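Long-range contacts in holo-[acyl-carrier-protein] synthase (Thermotoga maritima, PDB 5XUM), which belongs to the 4'-phosphopantetheinyl transferase superfamily as an AcpS-type protein, here assembled from three copies of one chain: residues A[1-12]-A[99-109]; A[61-69]-A[79-87]. All blocks are in the same frame, centred on the assembly; numbering follows the deposited sequence.

Contact 1: A[1-12]-A[99-109]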
loop_
_atom_site.group_PDB
_atom_site.type_symbol
_atom_site.label_atom_id
_atom_site.label_comp_id
_atom_site.label_asym_id
_atom_site.label_seq_id
_atom_site.Cartn_x
_atom_site.Cartn_y
_atom_site.Cartn_z
ATOM N N MET A 1 -8.414 1.383 -6.829
ATOM C CA MET A 1 -8.590 1.594 -5.362
ATOM C C MET A 1 -8.036 0.421 -4.558
ATOM O O MET A 1 -8.003 -0.711 -5.040
ATOM C CB MET A 1 -10.068 1.807 -5.019
ATOM C CG MET A 1 -10.974 0.642 -5.391
ATOM S SD MET A 1 -12.589 0.729 -4.596
ATOM C CE MET A 1 -13.361 -0.750 -5.252
ATOM N N ILE A 2 -7.607 0.705 -3.331
ATOM C CA ILE A 2 -7.135 -0.328 -2.418
ATOM C C ILE A 2 -8.325 -0.998 -1.733
ATOM O O ILE A 2 -9.157 -0.332 -1.111
ATOM C CB ILE A 2 -6.137 0.241 -1.380
ATOM C CG1 ILE A 2 -4.870 0.727 -2.092
ATOM C CG2 ILE A 2 -5.794 -0.804 -0.324
ATOM C CD1 ILE A 2 -3.976 1.614 -1.253
ATOM N N VAL A 3 -8.394 -2.320 -1.872
ATOM C CA VAL A 3 -9.465 -3.135 -1.304
ATOM C C VAL A 3 -9.143 -3.509 0.150
ATOM O O VAL A 3 -10.024 -3.519 1.007
ATOM C CB VAL A 3 -9.706 -4.399 -2.173
ATOM C CG1 VAL A 3 -10.651 -5.384 -1.497
ATOM C CG2 VAL A 3 -10.241 -4.007 -3.542
ATOM N N GLY A 4 -7.873 -3.801 0.419
ATOM C CA GLY A 4 -7.424 -4.146 1.765
ATOM C C GLY A 4 -5.921 -4.343 1.823
ATOM O O GLY A 4 -5.278 -4.563 0.795
ATOM N N VAL A 5 -5.360 -4.246 3.026
ATOM C CA VAL A 5 -3.930 -4.497 3.244
ATOM C C VAL A 5 -3.728 -5.495 4.383
ATOM O O VAL A 5 -4.559 -5.595 5.288
ATOM C CB VAL A 5 -3.115 -3.205 3.511
ATOM C CG1 VAL A 5 -3.250 -2.220 2.353
ATOM C CG2 VAL A 5 -3.512 -2.554 4.839
ATOM N N GLY A 6 -2.627 -6.238 4.322
ATOM C CA GLY A 6 -2.313 -7.222 5.343
ATOM C C GLY A 6 -0.821 -7.279 5.588
ATOM O O GLY A 6 -0.022 -7.190 4.650
ATOM N N ILE A 7 -0.454 -7.407 6.858
ATOM C CA ILE A 7 0.936 -7.566 7.267
ATOM C C ILE A 7 0.999 -8.767 8.222
ATOM O O ILE A 7 0.062 -9.004 8.986
ATOM C CB ILE A 7 1.491 -6.267 7.924
ATOM C CG1 ILE A 7 3.023 -6.276 7.995
ATOM C CG2 ILE A 7 0.919 -6.053 9.323
ATOM C CD1 ILE A 7 3.723 -5.740 6.767
ATOM N N ASP A 8 2.075 -9.543 8.150
ATOM C CA ASP A 8 2.284 -10.638 9.100
ATOM C C ASP A 8 3.753 -10.803 9.453
ATOM O O ASP A 8 4.613 -10.749 8.578
ATOM C CB ASP A 8 1.721 -11.965 8.580
ATOM C CG ASP A 8 1.501 -12.980 9.698
ATOM O OD1 ASP A 8 2.056 -14.100 9.620
ATOM O OD2 ASP A 8 0.775 -12.657 10.664
ATOM N N VAL A 9 4.024 -11.004 10.741
ATOM C CA VAL A 9 5.381 -11.252 11.229
ATOM C C VAL A 9 5.428 -12.581 11.994
ATOM O O VAL A 9 4.548 -12.865 12.807
ATOM C CB VAL A 9 5.911 -10.065 12.087
ATOM C CG1 VAL A 9 5.086 -9.865 13.353
ATOM C CG2 VAL A 9 7.392 -10.233 12.422
ATOM N N LEU A 10 6.437 -13.401 11.710
ATOM C CA LEU A 10 6.637 -14.641 12.458
ATOM C C LEU A 10 8.104 -15.036 12.558
ATOM O O LEU A 10 8.883 -14.826 11.621
ATOM C CB LEU A 10 5.785 -15.793 11.894
ATOM C CG LEU A 10 5.788 -16.138 10.404
ATOM C CD1 LEU A 10 7.014 -16.958 10.042
ATOM C CD2 LEU A 10 4.528 -16.910 10.042
ATOM N N GLU A 11 8.471 -15.600 13.706
ATOM C CA GLU A 11 9.820 -16.106 13.925
ATOM C C GLU A 11 9.969 -17.429 13.181
ATOM O O GLU A 11 9.245 -18.389 13.459
ATOM C CB GLU A 11 10.094 -16.279 15.424
ATOM C CG GLU A 11 11.572 -16.390 15.787
ATOM C CD GLU A 11 11.852 -16.149 17.263
ATOM O OE1 GLU A 11 10.914 -16.232 18.087
ATOM O OE2 GLU A 11 13.023 -15.875 17.606
ATOM N N VAL A 12 10.897 -17.459 12.225
ATOM C CA VAL A 12 11.115 -18.622 11.358
ATOM C C VAL A 12 11.391 -19.897 12.160
ATOM O O VAL A 12 10.779 -20.937 11.902
ATOM C CB VAL A 12 12.256 -18.370 10.339
ATOM C CG1 VAL A 12 12.648 -19.655 9.616
ATOM C CG2 VAL A 12 11.853 -17.298 9.336
ATOM N N ARG A 99 15.695 -14.133 10.183
ATOM C CA ARG A 99 15.269 -14.717 11.472
ATOM C C ARG A 99 13.762 -14.579 11.693
ATOM O O ARG A 99 13.099 -15.532 12.101
ATOM C CB ARG A 99 16.054 -14.157 12.667
ATOM C CG ARG A 99 17.532 -14.526 12.677
ATOM C CD ARG A 99 18.055 -14.796 14.084
ATOM N NE ARG A 99 17.874 -13.666 14.997
ATOM C CZ ARG A 99 16.988 -13.628 15.990
ATOM N NH1 ARG A 99 16.182 -14.661 16.217
ATOM N NH2 ARG A 99 16.904 -12.554 16.764
ATOM N N PHE A 100 13.234 -13.386 11.433
ATOM C CA PHE A 100 11.795 -13.159 11.406
ATOM C C PHE A 100 11.360 -12.957 9.961
ATOM O O PHE A 100 12.029 -12.258 9.202
ATOM C CB PHE A 100 11.421 -11.931 12.241
ATOM C CG PHE A 100 11.512 -12.149 13.725
ATOM C CD1 PHE A 100 10.384 -12.507 14.456
ATOM C CD2 PHE A 100 12.721 -11.986 14.398
ATOM C CE1 PHE A 100 10.464 -12.707 15.828
ATOM C CE2 PHE A 100 12.806 -12.186 15.769
ATOM C CZ PHE A 100 11.674 -12.547 16.485
ATOM N N ALA A 101 10.253 -13.586 9.582
ATOM C CA ALA A 101 9.669 -13.388 8.261
ATOM C C ALA A 101 8.613 -12.291 8.330
ATOM O O ALA A 101 7.816 -12.254 9.265
ATOM C CB ALA A 101 9.064 -14.685 7.746
ATOM N N VAL A 102 8.628 -11.383 7.357
ATOM C CA VAL A 102 7.593 -10.347 7.247
ATOM C C VAL A 102 6.972 -10.387 5.851
ATOM O O VAL A 102 7.680 -10.290 4.840
ATOM C CB VAL A 102 8.123 -8.928 7.575
ATOM C CG1 VAL A 102 7.013 -7.886 7.441
ATOM C CG2 VAL A 102 8.707 -8.877 8.983
ATOM N N ALA A 103 5.652 -10.543 5.807
ATOM C CA ALA A 103 4.920 -10.596 4.545
ATOM C C ALA A 103 3.943 -9.435 4.422
ATOM O O ALA A 103 3.318 -9.029 5.403
ATOM C CB ALA A 103 4.187 -11.915 4.409
ATOM N N LEU A 104 3.826 -8.917 3.204
ATOM C CA LEU A 104 2.954 -7.795 2.888
ATOM C C LEU A 104 2.032 -8.169 1.726
ATOM O O LEU A 104 2.491 -8.683 0.707
ATOM C CB LEU A 104 3.802 -6.574 2.509
ATOM C CG LEU A 104 3.108 -5.358 1.884
ATOM C CD1 LEU A 104 2.295 -4.610 2.926
ATOM C CD2 LEU A 104 4.134 -4.432 1.250
ATOM N N VAL A 105 0.735 -7.921 1.893
ATOM C CA VAL A 105 -0.243 -8.119 0.821
ATOM C C VAL A 105 -1.094 -6.856 0.691
ATOM O O VAL A 105 -1.673 -6.382 1.672
ATOM C CB VAL A 105 -1.140 -9.362 1.057
ATOM C CG1 VAL A 105 -2.251 -9.453 0.007
ATOM C CG2 VAL A 105 -0.314 -10.642 1.042
ATOM N N VAL A 106 -1.133 -6.298 -0.518
ATOM C CA VAL A 106 -2.002 -5.162 -0.822
ATOM C C VAL A 106 -2.941 -5.558 -1.958
ATOM O O VAL A 106 -2.496 -5.883 -3.063
ATOM C CB VAL A 106 -1.206 -3.886 -1.190
ATOM C CG1 VAL A 106 -2.154 -2.759 -1.597
ATOM C CG2 VAL A 106 -0.322 -3.433 -0.024
ATOM N N LEU A 107 -4.239 -5.550 -1.671
ATOM C CA LEU A 107 -5.246 -5.915 -2.663
ATOM C C LEU A 107 -5.817 -4.663 -3.324
ATOM O O LEU A 107 -6.173 -3.695 -2.648
ATOM C CB LEU A 107 -6.351 -6.776 -2.038
ATOM C CG LEU A 107 -5.911 -8.075 -1.340
ATOM C CD1 LEU A 107 -7.106 -8.789 -0.731
ATOM C CD2 LEU A 107 -5.160 -9.010 -2.279
ATOM N N GLU A 108 -5.888 -4.693 -4.650
ATOM C CA GLU A 108 -6.282 -3.531 -5.442
ATOM C C GLU A 108 -7.339 -3.917 -6.476
ATOM O O GLU A 108 -7.277 -4.996 -7.070
ATOM C CB GLU A 108 -5.050 -2.938 -6.143
ATOM C CG GLU A 108 -5.315 -1.715 -7.018
ATOM C CD GLU A 108 -4.101 -1.274 -7.822
ATOM O OE1 GLU A 108 -3.347 -2.139 -8.325
ATOM O OE2 GLU A 108 -3.907 -0.048 -7.969
ATOM N N LYS A 109 -8.314 -3.032 -6.667
ATOM C CA LYS A 109 -9.247 -3.150 -7.781
ATOM C C LYS A 109 -8.942 -2.048 -8.791
ATOM O O LYS A 109 -9.149 -0.862 -8.518
ATOM C CB LYS A 109 -10.706 -3.094 -7.301
ATOM C CG LYS A 109 -11.760 -2.922 -8.399
ATOM C CD LYS A 109 -11.735 -4.051 -9.419
ATOM C CE LYS A 109 -12.725 -3.799 -10.547
ATOM N NZ LYS A 109 -12.403 -4.623 -11.741
HETATM O O HOH W 1 -5.726 1.911 -7.217
#
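Ile-7 leans across to strand 100-108, its CD1 lying 4.0 Å from Val-102 CG1 and close to Ala-103 O; chi1 of -164° turns CG1 opposite the backbone N and gives it this reach. On the same face Val-9 CG2 meets Val-102 CG2 at 3.9 Å, while Val-5 CG1, alongside, lies 4.0 Å from Val-106 CG2. This face is a subunit interface: Leu-104 packs on Leu-104 of both other subunits, and Phe-100 meets Phe-100 of the third subunit edge-to-face. The reverse face, with Leu-10 and Ala-103, rests on helix 38-56 of the same chain, where Asp-8 OD2 forms a salt bridge with Lys-54. Between the faces runs an antiparallel ladder, its axes at 162°, interrupted by a classic beta bulge. Val-3 and Gly-4 both face Leu-107: Val-3 N donates to Leu-107 O at 2.7 Å, and Leu-107 N to Gly-4 O at 2.9 Å. Farther out, Glu-11 lays CG over the Phe-100 ring, 4.1 Å from its centroid, in a CH-pi contact. Glu-11 OE2 makes a long salt bridge to Arg-99 NH1 at 3.7 Å, whereas OE1 pairs with Arg-14. At the far end a water accepts from Met-1 N and donates to Glu-108 OE2, while Glu-108 OE1 bonds to His-92 NE2 and Arg-110. Backbone bonds need no particular side chains, so the Ile-7, Val-9 and Leu-104 face can serve the trimer and the other the chain's own helix.

Contact 2: A[61-69]-A[79-87]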
loop_
_atom_site.group_PDB
_atom_site.type_symbol
_atom_site.label_atom_id
_atom_site.label_comp_id
_atom_site.label_asym_id
_atom_site.label_seq_id
_atom_site.Cartn_x
_atom_site.Cartn_y
_atom_site.Cartn_z
ATOM N N ASN A 61 -13.370 -17.064 6.387
ATOM C CA ASN A 61 -14.826 -17.183 6.361
ATOM C C ASN A 61 -15.255 -18.645 6.238
ATOM O O ASN A 61 -15.841 -19.209 7.164
ATOM C CB ASN A 61 -15.407 -16.337 5.220
ATOM C CG ASN A 61 -16.920 -16.440 5.118
ATOM O OD1 ASN A 61 -17.629 -16.427 6.125
ATOM N ND2 ASN A 61 -17.422 -16.533 3.891
ATOM N N GLY A 62 -14.952 -19.245 5.090
ATOM C CA GLY A 62 -15.149 -20.675 4.869
ATOM C C GLY A 62 -13.983 -21.230 4.074
ATOM O O GLY A 62 -14.130 -22.207 3.336
ATOM N N HIS A 63 -12.819 -20.603 4.244
ATOM C CA HIS A 63 -11.646 -20.884 3.422
ATOM C C HIS A 63 -10.553 -21.583 4.177
ATOM O O HIS A 63 -10.503 -21.543 5.408
ATOM C CB HIS A 63 -11.101 -19.591 2.814
ATOM C CG HIS A 63 -12.171 -18.638 2.334
ATOM N ND1 HIS A 63 -12.931 -18.888 1.252
ATOM C CD2 HIS A 63 -12.581 -17.399 2.824
ATOM C CE1 HIS A 63 -13.789 -17.867 1.060
ATOM N NE2 HIS A 63 -13.573 -16.956 2.024
ATOM N N SER A 64 -9.664 -22.227 3.426
ATOM C CA SER A 64 -8.499 -22.910 3.974
ATOM C C SER A 64 -7.217 -22.276 3.436
ATOM O O SER A 64 -7.234 -21.613 2.396
ATOM C CB SER A 64 -8.544 -24.396 3.605
ATOM O OG SER A 64 -7.362 -25.064 4.005
ATOM N N PHE A 65 -6.110 -22.489 4.144
ATOM C CA PHE A 65 -4.797 -22.002 3.710
ATOM C C PHE A 65 -4.343 -22.600 2.376
ATOM O O PHE A 65 -3.532 -22.000 1.666
ATOM C CB PHE A 65 -3.746 -22.233 4.805
ATOM C CG PHE A 65 -3.554 -21.055 5.727
ATOM C CD1 PHE A 65 -2.309 -20.793 6.285
ATOM C CD2 PHE A 65 -4.612 -20.197 6.030
ATOM C CE1 PHE A 65 -2.120 -19.712 7.134
ATOM C CE2 PHE A 65 -4.429 -19.110 6.875
ATOM C CZ PHE A 65 -3.180 -18.867 7.428
ATOM N N THR A 66 -4.884 -23.770 2.035
ATOM C CA THR A 66 -4.611 -24.422 0.750
ATOM C C THR A 66 -5.381 -23.790 -0.420
ATOM O O THR A 66 -5.034 -24.008 -1.584
ATOM C CB THR A 66 -4.905 -25.938 0.801
ATOM O OG1 THR A 66 -6.242 -26.157 1.272
ATOM C CG2 THR A 66 -3.920 -26.648 1.723
ATOM N N ASP A 67 -6.417 -23.013 -0.104
ATOM C CA ASP A 67 -7.204 -22.289 -1.113
ATOM C C ASP A 67 -6.438 -21.117 -1.728
ATOM O O ASP A 67 -6.846 -20.563 -2.754
ATOM C CB ASP A 67 -8.513 -21.776 -0.504
ATOM C CG ASP A 67 -9.469 -22.895 -0.128
ATOM O OD1 ASP A 67 -9.455 -23.949 -0.800
ATOM O OD2 ASP A 67 -10.244 -22.713 0.835
ATOM N N VAL A 68 -5.335 -20.741 -1.086
ATOM C CA VAL A 68 -4.507 -19.627 -1.535
ATOM C C VAL A 68 -3.068 -20.106 -1.705
ATOM O O VAL A 68 -2.457 -20.601 -0.759
ATOM C CB VAL A 68 -4.537 -18.460 -0.525
ATOM C CG1 VAL A 68 -3.815 -17.247 -1.083
ATOM C CG2 VAL A 68 -5.967 -18.094 -0.170
ATOM N N GLU A 69 -2.536 -19.963 -2.912
ATOM C CA GLU A 69 -1.161 -20.361 -3.186
ATOM C C GLU A 69 -0.295 -19.167 -3.543
ATOM O O GLU A 69 -0.756 -18.217 -4.177
ATOM C CB GLU A 69 -1.105 -21.395 -4.313
ATOM C CG GLU A 69 -1.449 -22.808 -3.877
ATOM C CD GLU A 69 -1.075 -23.838 -4.923
ATOM O OE1 GLU A 69 -1.702 -23.854 -6.004
ATOM O OE2 GLU A 69 -0.150 -24.636 -4.661
ATOM N N LEU A 79 0.329 -14.430 -6.321
ATOM C CA LEU A 79 -0.906 -14.991 -5.778
ATOM C C LEU A 79 -1.614 -15.898 -6.784
ATOM O O LEU A 79 -1.801 -15.529 -7.947
ATOM C CB LEU A 79 -1.857 -13.874 -5.318
ATOM C CG LEU A 79 -3.204 -14.318 -4.728
ATOM C CD1 LEU A 79 -3.035 -14.735 -3.278
ATOM C CD2 LEU A 79 -4.265 -13.233 -4.842
ATOM N N CYS A 80 -1.990 -17.086 -6.317
ATOM C CA CYS A 80 -2.829 -18.007 -7.072
ATOM C C CYS A 80 -4.031 -18.396 -6.218
ATOM O O CYS A 80 -3.878 -18.964 -5.133
ATOM C CB CYS A 80 -2.044 -19.253 -7.501
ATOM S SG CYS A 80 -3.020 -20.468 -8.428
ATOM N N VAL A 81 -5.224 -18.071 -6.706
ATOM C CA VAL A 81 -6.459 -18.368 -5.983
ATOM C C VAL A 81 -7.147 -19.617 -6.543
ATOM O O VAL A 81 -7.132 -19.859 -7.752
ATOM C CB VAL A 81 -7.430 -17.156 -5.960
ATOM C CG1 VAL A 81 -6.808 -15.983 -5.211
ATOM C CG2 VAL A 81 -7.835 -16.735 -7.369
ATOM N N HIS A 82 -7.723 -20.416 -5.649
ATOM C CA HIS A 82 -8.481 -21.610 -6.031
ATOM C C HIS A 82 -9.918 -21.464 -5.623
ATOM O O HIS A 82 -10.701 -22.412 -5.695
ATOM C CB HIS A 82 -7.865 -22.858 -5.411
ATOM C CG HIS A 82 -6.480 -23.171 -5.922
ATOM N ND1 HIS A 82 -6.267 -23.890 -7.037
ATOM C CD2 HIS A 82 -5.224 -22.829 -5.427
ATOM C CE1 HIS A 82 -4.942 -24.007 -7.248
ATOM N NE2 HIS A 82 -4.305 -23.357 -6.261
ATOM N N LYS A 83 -10.270 -20.253 -5.197
ATOM C CA LYS A 83 -11.609 -19.924 -4.731
ATOM C C LYS A 83 -11.858 -18.438 -4.997
ATOM O O LYS A 83 -10.914 -17.686 -5.245
ATOM C CB LYS A 83 -11.720 -20.231 -3.232
ATOM C CG LYS A 83 -13.131 -20.504 -2.738
ATOM C CD LYS A 83 -13.150 -21.000 -1.300
ATOM C CE LYS A 83 -12.991 -22.512 -1.213
ATOM N NZ LYS A 83 -13.184 -23.006 0.179
ATOM N N ASP A 84 -13.122 -18.023 -4.967
ATOM C CA ASP A 84 -13.466 -16.607 -5.048
ATOM C C ASP A 84 -13.410 -15.964 -3.664
ATOM O O ASP A 84 -14.137 -16.369 -2.753
ATOM C CB ASP A 84 -14.850 -16.410 -5.679
ATOM C CG ASP A 84 -14.831 -16.550 -7.194
ATOM O OD1 ASP A 84 -13.761 -16.346 -7.807
ATOM O OD2 ASP A 84 -15.895 -16.850 -7.777
ATOM N N PHE A 85 -12.532 -14.975 -3.515
ATOM C CA PHE A 85 -12.366 -14.258 -2.251
ATOM C C PHE A 85 -12.884 -12.820 -2.329
ATOM O O PHE A 85 -13.124 -12.185 -1.302
ATOM C CB PHE A 85 -10.896 -14.261 -1.812
ATOM C CG PHE A 85 -10.333 -15.635 -1.567
ATOM C CD1 PHE A 85 -10.617 -16.321 -0.391
ATOM C CD2 PHE A 85 -9.508 -16.240 -2.510
ATOM C CE1 PHE A 85 -10.095 -17.584 -0.163
ATOM C CE2 PHE A 85 -8.983 -17.505 -2.288
ATOM C CZ PHE A 85 -9.280 -18.179 -1.114
ATOM N N GLY A 86 -13.049 -12.316 -3.550
ATOM C CA GLY A 86 -13.520 -10.949 -3.786
ATOM C C GLY A 86 -13.367 -10.555 -5.241
ATOM O O GLY A 86 -13.052 -11.397 -6.088
ATOM N N PHE A 87 -13.586 -9.277 -5.543
ATOM C CA PHE A 87 -13.463 -8.795 -6.922
ATOM C C PHE A 87 -12.200 -7.968 -7.187
ATOM O O PHE A 87 -12.087 -7.313 -8.227
ATOM C CB PHE A 87 -14.737 -8.065 -7.388
ATOM C CG PHE A 87 -15.004 -6.765 -6.677
ATOM C CD1 PHE A 87 -14.695 -5.551 -7.285
ATOM C CD2 PHE A 87 -15.585 -6.751 -5.412
ATOM C CE1 PHE A 87 -14.945 -4.349 -6.639
ATOM C CE2 PHE A 87 -15.838 -5.552 -4.760
ATOM C CZ PHE A 87 -15.519 -4.350 -5.374
#
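In His-63 and Phe-85 alike, chi1 (-40° and -61°) sets CG beside the backbone N and turns the ring toward the other segment. The Phe-85 edge is directed at the His-63 face in a T-shaped pair, CE1 of Phe-85 lying 3.4 Å from CG of His-63. Next to it, Phe-85 CZ lies 3.4 Å from Val-68 CG2, and Phe-52 of helix 38-56 adds another edge-to-face partner. Lys-83 runs extended to CD, at the edge of the His-63 ring, then bends at chi3 (-87°) to bring NZ into a salt bridge with Asp-67 OD2 at 3.0 Å. Asp-67 OD2 also accepts from Ser-64 N at 2.7 Å; the two donors come from opposite faces of the carboxylate plane, gripping Asp-67 within the turn that leads into strand 68-73. This strand pairs antiparallel with 76-81 in a beta hairpin, and the contact lies at its open end. Glu-69 and Cys-80 form a hydrogen-bonded pair, Glu-69 N to Cys-80 O at 2.8 Å with the return bond from Cys-80 N, and His-82 N continues the ladder to Asp-67 O. Beside it, His-82 NE2 donates to Glu-69 OE1 at 2.7 Å, nearly in its ring plane but on the anti side of the carboxylate, while OE2 accepts from Glu-28 N. Val-68 CG1 presses on Leu-79 CD1 at 3.4 Å.

In the fold
The two contacts lie in different sheets, their centres about 15 Å apart, and both lean on helix 38-56: contact 1 through Leu-10 and Ala-103, contact 2 through Val-68 and Phe-85. Contact 1 is largely buried, being covered by the helix and by both other subunits, and relies on a long backbone ladder with aliphatic packing. Contact 2 is partly buried and touches no other chain of the assembly; its ladder is short, and aromatic packing, a salt bridge and a histidine-carboxylate bond carry more of the join. The two meet directly where Lys-109 CD packs 3.5 Å from Phe-87 O, near the ends of segments 99-109 and 79-87.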